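Local coordinates for agglutinin (Narcissus pseudonarcissus, PDB 3DZW), which binds alpha-1,3-linked mannobiose and, as a daffodil lectin, probably recognises mannose-containing glycans, at residues G7-P12 against R51-M56; G47-C52 against S66-P71. All blocks are in the same frame, centred on the assembly; numbering follows the deposited sequence.

Interaction 1 (G7-P12 against R51-M56)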
# COMPACT_ATOMS: atom_id res chain seq x y z
N GLY A 7 -12.21 -17.31 6.32
CA GLY A 7 -11.70 -18.46 5.58
C GLY A 7 -10.16 -18.42 5.44
O GLY A 7 -9.55 -19.35 4.90
N GLU A 8 -9.54 -17.32 5.93
CA GLU A 8 -8.06 -17.14 5.89
C GLU A 8 -7.43 -17.25 7.27
O GLU A 8 -8.12 -17.09 8.29
CB GLU A 8 -7.67 -15.79 5.28
CG GLU A 8 -8.09 -15.59 3.81
CD GLU A 8 -7.61 -14.24 3.23
OE1 GLU A 8 -7.40 -13.28 4.02
OE2 GLU A 8 -7.47 -14.14 1.99
N THR A 9 -6.13 -17.51 7.29
CA THR A 9 -5.39 -17.64 8.54
C THR A 9 -4.03 -16.96 8.49
O THR A 9 -3.48 -16.73 7.41
CB THR A 9 -5.10 -19.12 8.87
OG1 THR A 9 -4.27 -19.69 7.83
CG2 THR A 9 -6.40 -19.93 9.00
N LEU A 10 -3.51 -16.63 9.67
CA LEU A 10 -2.18 -16.06 9.80
C LEU A 10 -1.32 -17.13 10.44
O LEU A 10 -1.60 -17.57 11.57
CB LEU A 10 -2.16 -14.78 10.66
CG LEU A 10 -2.84 -13.51 10.15
CD1 LEU A 10 -2.68 -12.39 11.17
CD2 LEU A 10 -2.29 -13.07 8.79
N SER A 11 -0.29 -17.58 9.72
CA SER A 11 0.65 -18.58 10.22
C SER A 11 1.62 -17.90 11.17
O SER A 11 1.68 -16.67 11.22
CB SER A 11 1.41 -19.23 9.05
OG SER A 11 0.52 -19.81 8.12
N PRO A 12 2.41 -18.70 11.95
CA PRO A 12 3.37 -18.09 12.87
C PRO A 12 4.28 -17.06 12.17
O PRO A 12 4.87 -17.34 11.10
CB PRO A 12 4.19 -19.28 13.37
CG PRO A 12 3.28 -20.43 13.27
CD PRO A 12 2.42 -20.18 12.06
N ARG A 51 4.40 -21.79 18.08
CA ARG A 51 3.82 -21.81 16.70
C ARG A 51 2.26 -21.99 16.60
O ARG A 51 1.77 -23.01 16.08
CB ARG A 51 4.53 -22.86 15.82
CG ARG A 51 6.02 -22.58 15.61
CD ARG A 51 6.65 -23.55 14.61
NE ARG A 51 6.01 -23.46 13.28
CZ ARG A 51 6.32 -22.56 12.33
NH1 ARG A 51 5.68 -22.58 11.16
NH2 ARG A 51 7.27 -21.64 12.53
N CYS A 52 1.53 -21.00 17.09
CA CYS A 52 0.08 -20.99 17.03
C CYS A 52 -0.33 -20.27 15.76
O CYS A 52 0.50 -19.59 15.15
CB CYS A 52 -0.50 -20.27 18.23
SG CYS A 52 -0.22 -21.07 19.85
N HIS A 53 -1.60 -20.41 15.34
CA HIS A 53 -2.10 -19.69 14.15
C HIS A 53 -3.42 -18.99 14.46
O HIS A 53 -4.16 -19.41 15.35
CB HIS A 53 -2.24 -20.63 12.92
CG HIS A 53 -3.39 -21.59 13.00
ND1 HIS A 53 -3.28 -22.84 13.57
CD2 HIS A 53 -4.67 -21.49 12.56
CE1 HIS A 53 -4.44 -23.47 13.48
NE2 HIS A 53 -5.30 -22.67 12.87
N LEU A 54 -3.70 -17.90 13.72
CA LEU A 54 -4.92 -17.11 13.89
C LEU A 54 -5.88 -17.39 12.76
O LEU A 54 -5.47 -17.39 11.59
CB LEU A 54 -4.59 -15.62 13.91
CG LEU A 54 -5.75 -14.64 14.04
CD1 LEU A 54 -6.46 -14.82 15.37
CD2 LEU A 54 -5.26 -13.20 13.89
N SER A 55 -7.16 -17.61 13.08
CA SER A 55 -8.17 -17.91 12.06
C SER A 55 -9.43 -17.04 12.15
O SER A 55 -10.09 -16.99 13.19
CB SER A 55 -8.58 -19.39 12.15
OG SER A 55 -9.58 -19.69 11.19
N MET A 56 -9.74 -16.34 11.04
CA MET A 56 -10.96 -15.56 10.92
C MET A 56 -11.92 -16.55 10.29
O MET A 56 -11.82 -16.85 9.09
CB MET A 56 -10.75 -14.33 10.07
CG MET A 56 -12.00 -13.42 9.81
SD MET A 56 -12.73 -12.58 11.25
CE MET A 56 -13.64 -13.89 12.04
O HOH W 1 -10.14 -19.64 8.47

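Interaction 2 (G47-C52 against S66-P71). With MAN (alpha-D-mannopyranose), chain E.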
# COMPACT_ATOMS: atom_id res chain seq x y z
N GLY A 47 4.06 -17.61 25.67
CA GLY A 47 4.67 -18.69 26.46
C GLY A 47 3.77 -19.91 26.75
O GLY A 47 4.22 -20.87 27.37
N LEU A 48 2.51 -19.87 26.30
CA LEU A 48 1.57 -21.00 26.52
C LEU A 48 1.94 -22.20 25.66
O LEU A 48 1.83 -23.34 26.10
CB LEU A 48 0.11 -20.58 26.27
CG LEU A 48 -0.57 -19.70 27.34
CD1 LEU A 48 0.22 -18.45 27.64
CD2 LEU A 48 -2.00 -19.34 26.90
N ASP A 49 2.37 -21.94 24.42
CA ASP A 49 2.76 -22.99 23.51
C ASP A 49 3.69 -22.36 22.42
O ASP A 49 4.07 -21.18 22.54
CB ASP A 49 1.53 -23.69 22.93
CG ASP A 49 1.83 -25.09 22.39
OD1 ASP A 49 2.99 -25.36 21.99
OD2 ASP A 49 0.90 -25.92 22.36
N ARG A 50 4.03 -23.12 21.37
CA ARG A 50 4.90 -22.63 20.32
C ARG A 50 4.22 -22.79 18.95
O ARG A 50 3.54 -23.78 18.70
CB ARG A 50 6.19 -23.43 20.33
CG ARG A 50 7.43 -22.71 19.79
CD ARG A 50 8.02 -21.75 20.86
NE ARG A 50 9.33 -21.17 20.45
CZ ARG A 50 9.51 -19.94 19.92
NH1 ARG A 50 8.50 -19.11 19.74
NH2 ARG A 50 10.74 -19.55 19.59
N ARG A 51 4.40 -21.79 18.08
CA ARG A 51 3.82 -21.81 16.70
C ARG A 51 2.26 -21.99 16.60
O ARG A 51 1.77 -23.01 16.08
CB ARG A 51 4.53 -22.86 15.82
CG ARG A 51 6.02 -22.58 15.61
CD ARG A 51 6.65 -23.55 14.61
NE ARG A 51 6.01 -23.46 13.28
CZ ARG A 51 6.32 -22.56 12.33
NH1 ARG A 51 5.68 -22.58 11.16
NH2 ARG A 51 7.27 -21.64 12.53
N CYS A 52 1.53 -21.00 17.09
CA CYS A 52 0.08 -20.99 17.03
C CYS A 52 -0.33 -20.27 15.76
O CYS A 52 0.50 -19.59 15.15
CB CYS A 52 -0.50 -20.27 18.23
SG CYS A 52 -0.22 -21.07 19.85
N SER A 66 -3.83 -23.65 19.01
CA SER A 66 -2.55 -24.20 19.41
C SER A 66 -2.05 -25.14 18.32
O SER A 66 -2.81 -25.47 17.41
CB SER A 66 -2.70 -24.98 20.70
OG SER A 66 -3.44 -26.17 20.48
N PRO A 67 -0.75 -25.55 18.39
CA PRO A 67 -0.25 -26.52 17.40
C PRO A 67 -1.08 -27.85 17.37
O PRO A 67 -1.05 -28.56 16.35
CB PRO A 67 1.20 -26.78 17.86
CG PRO A 67 1.29 -26.23 19.23
CD PRO A 67 0.32 -25.12 19.30
N ARG A 68 -1.78 -28.19 18.48
CA ARG A 68 -2.66 -29.40 18.51
C ARG A 68 -4.13 -29.06 18.12
O ARG A 68 -5.04 -29.86 18.38
CB ARG A 68 -2.61 -30.14 19.87
CG ARG A 68 -1.31 -30.96 20.11
CD ARG A 68 -0.17 -30.16 20.64
NE ARG A 68 -0.38 -29.81 22.06
CZ ARG A 68 -0.10 -30.63 23.10
NH1 ARG A 68 0.37 -31.88 22.89
NH2 ARG A 68 -0.33 -30.22 24.34
N ASN A 69 -4.33 -27.88 17.50
CA ASN A 69 -5.65 -27.43 17.03
C ASN A 69 -6.72 -27.24 18.13
O ASN A 69 -7.91 -27.51 17.91
CB ASN A 69 -6.17 -28.39 15.92
CG ASN A 69 -5.20 -28.49 14.72
OD1 ASN A 69 -5.06 -29.54 14.10
ND2 ASN A 69 -4.51 -27.38 14.41
N ASN A 70 -6.28 -26.77 19.30
CA ASN A 70 -7.17 -26.48 20.41
C ASN A 70 -7.22 -24.97 20.57
O ASN A 70 -6.17 -24.31 20.54
CB ASN A 70 -6.67 -27.12 21.70
CG ASN A 70 -6.65 -28.66 21.64
OD1 ASN A 70 -5.74 -29.29 22.17
ND2 ASN A 70 -7.65 -29.26 20.99
N PRO A 71 -8.44 -24.40 20.73
CA PRO A 71 -8.51 -22.94 20.91
C PRO A 71 -7.88 -22.47 22.22
O PRO A 71 -8.05 -23.13 23.25
CB PRO A 71 -10.02 -22.64 20.93
CG PRO A 71 -10.68 -23.88 20.46
CD PRO A 71 -9.78 -25.01 20.73
C1 MAN E . -17.09 -21.33 18.65
C2 MAN E . -16.71 -21.92 17.22
C3 MAN E . -15.54 -22.88 17.25
C4 MAN E . -14.39 -22.31 18.09
C5 MAN E . -14.84 -21.97 19.52
C6 MAN E . -13.71 -21.33 20.31
O1 MAN E . -18.36 -21.83 19.31
O2 MAN E . -16.40 -20.84 16.39
O3 MAN E . -15.09 -23.11 15.93
O4 MAN E . -13.33 -23.24 18.14
O5 MAN E . -15.92 -21.05 19.56
O6 MAN E . -14.21 -20.86 21.55

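Interaction 1 (G7-P12 against R51-M56)
The carbonyl oxygen of L54 is gripped twice from strand 8-10. The amide N of L10 donates to it in the carbonyl plane, with L10 N to L54 O at 2.8 Å, and T9 adds a CA-H...O contact, T9 CA to L54 O at 3.1 Å. The return bond, L54 N to L10 O at 3.0 Å, closes L10 and L54 as an antiparallel hydrogen-bonded pair. T9 and S55 form the non-hydrogen-bonded pair next to it, and G7 N also donates to M56 O. This joins edge strand 8-10 to strand 53-56 in one four-stranded sheet of the monocot lectin beta-prism II fold.

The two faces differ. L10 and L54 run side by side into the interior, L10 CD1 meeting L54 CD2 at 3.8 Å, and both also touch L4 of strand 3-5. On the other face T9 turns its methyl to S55, T9 CG2 to S55 CB at 3.9 Å. S55 OG there shares a water with E8 O, while the E8 carboxylate leaves the contact for Y5 N and a salt bridge to K90 of the second subunit.

Past the strand ends, P12 packs against R51. The arginine chain folds at chi3 (60°) and brings its guanidinium back across the proline, so P12 CG sits 3.8 Å above the centre of that plane. The same P12 CG is 3.5 Å from C52 O. R51 thus meets the apolar ring with a flat face and not through its N-H groups. Overall, directional backbone bonding sets the register, with leucine packing on the inner face, and T9 and a water-linked S55 on the other.

Interaction 2 (G47-C52 against S66-P71)
Neither segment is regular, and their backbones approach each other most closely at C52 and S66, with C52 CA to S66 CA at 4.8 Å. Segment 66-71 is the tip of the beta hairpin that joins strand 62-65 to strand 71-74 in the beta-prism II fold: a type I turn from S66 to N69, with N69 in the left-handed region (phi 63°, psi 36°) as the following G1 bulge. S66 N bonds to N70 O, and N69 N returns to S66 O. Inside this turn S66 OG accepts from N70 N at 3.1 Å and, weakly, from R68 N. Its chi1 of 70° tucks the hydroxyl between backbone N and carbonyl carbon, facing those amides.

Across the gap, P67 does most of the touching. The carboxylate of D49 meets its ring from the opposite direction, and D49 OD2 lies 3.2 Å from both P67 CG and P67 CD. The hydrogens on CD, next to the tertiary amide nitrogen, may be slightly polarised toward that oxygen. P67 CG also approaches R50 O at 3.4 Å. R68 NE stays 4.1 Å from D49 OD2, beyond a salt bridge, although the opposite charges probably still attract. Deeper in, the sulfur of C52, whose disulfide partner is C29, packs beside the start of the turn, with C52 SG 3.9 Å from S66 CA.

At the far end of the hairpin tip, P71 takes no part in this packing and belongs to a sugar pocket: D59, Y65 and Q57 hydrogen-bond the mannose, while P71 CG comes to 3.6 Å from its O4.

How the interactions relate
The centres of interactions 1 and 2 lie 11 Å apart, on the same side of the chain's centre, and the two share R51 and C52. Along the chain, 7-12 comes first; the loop 47-52 then runs straight into strand 53-56, and the turn 66-71 follows strand 62-65. Interaction 1 thus adds edge strand 8-10 to the sheet, whereas interaction 2 packs the incoming loop on the hairpin toward the other edge of that sheet. They meet directly where H53 CE1 touches N69 ND2 at 4.0 Å. The shared R51 and C52 put strand 8-10, the disulfide to C29 and the hairpin beside one mannose pocket in one connected stretch of the fold.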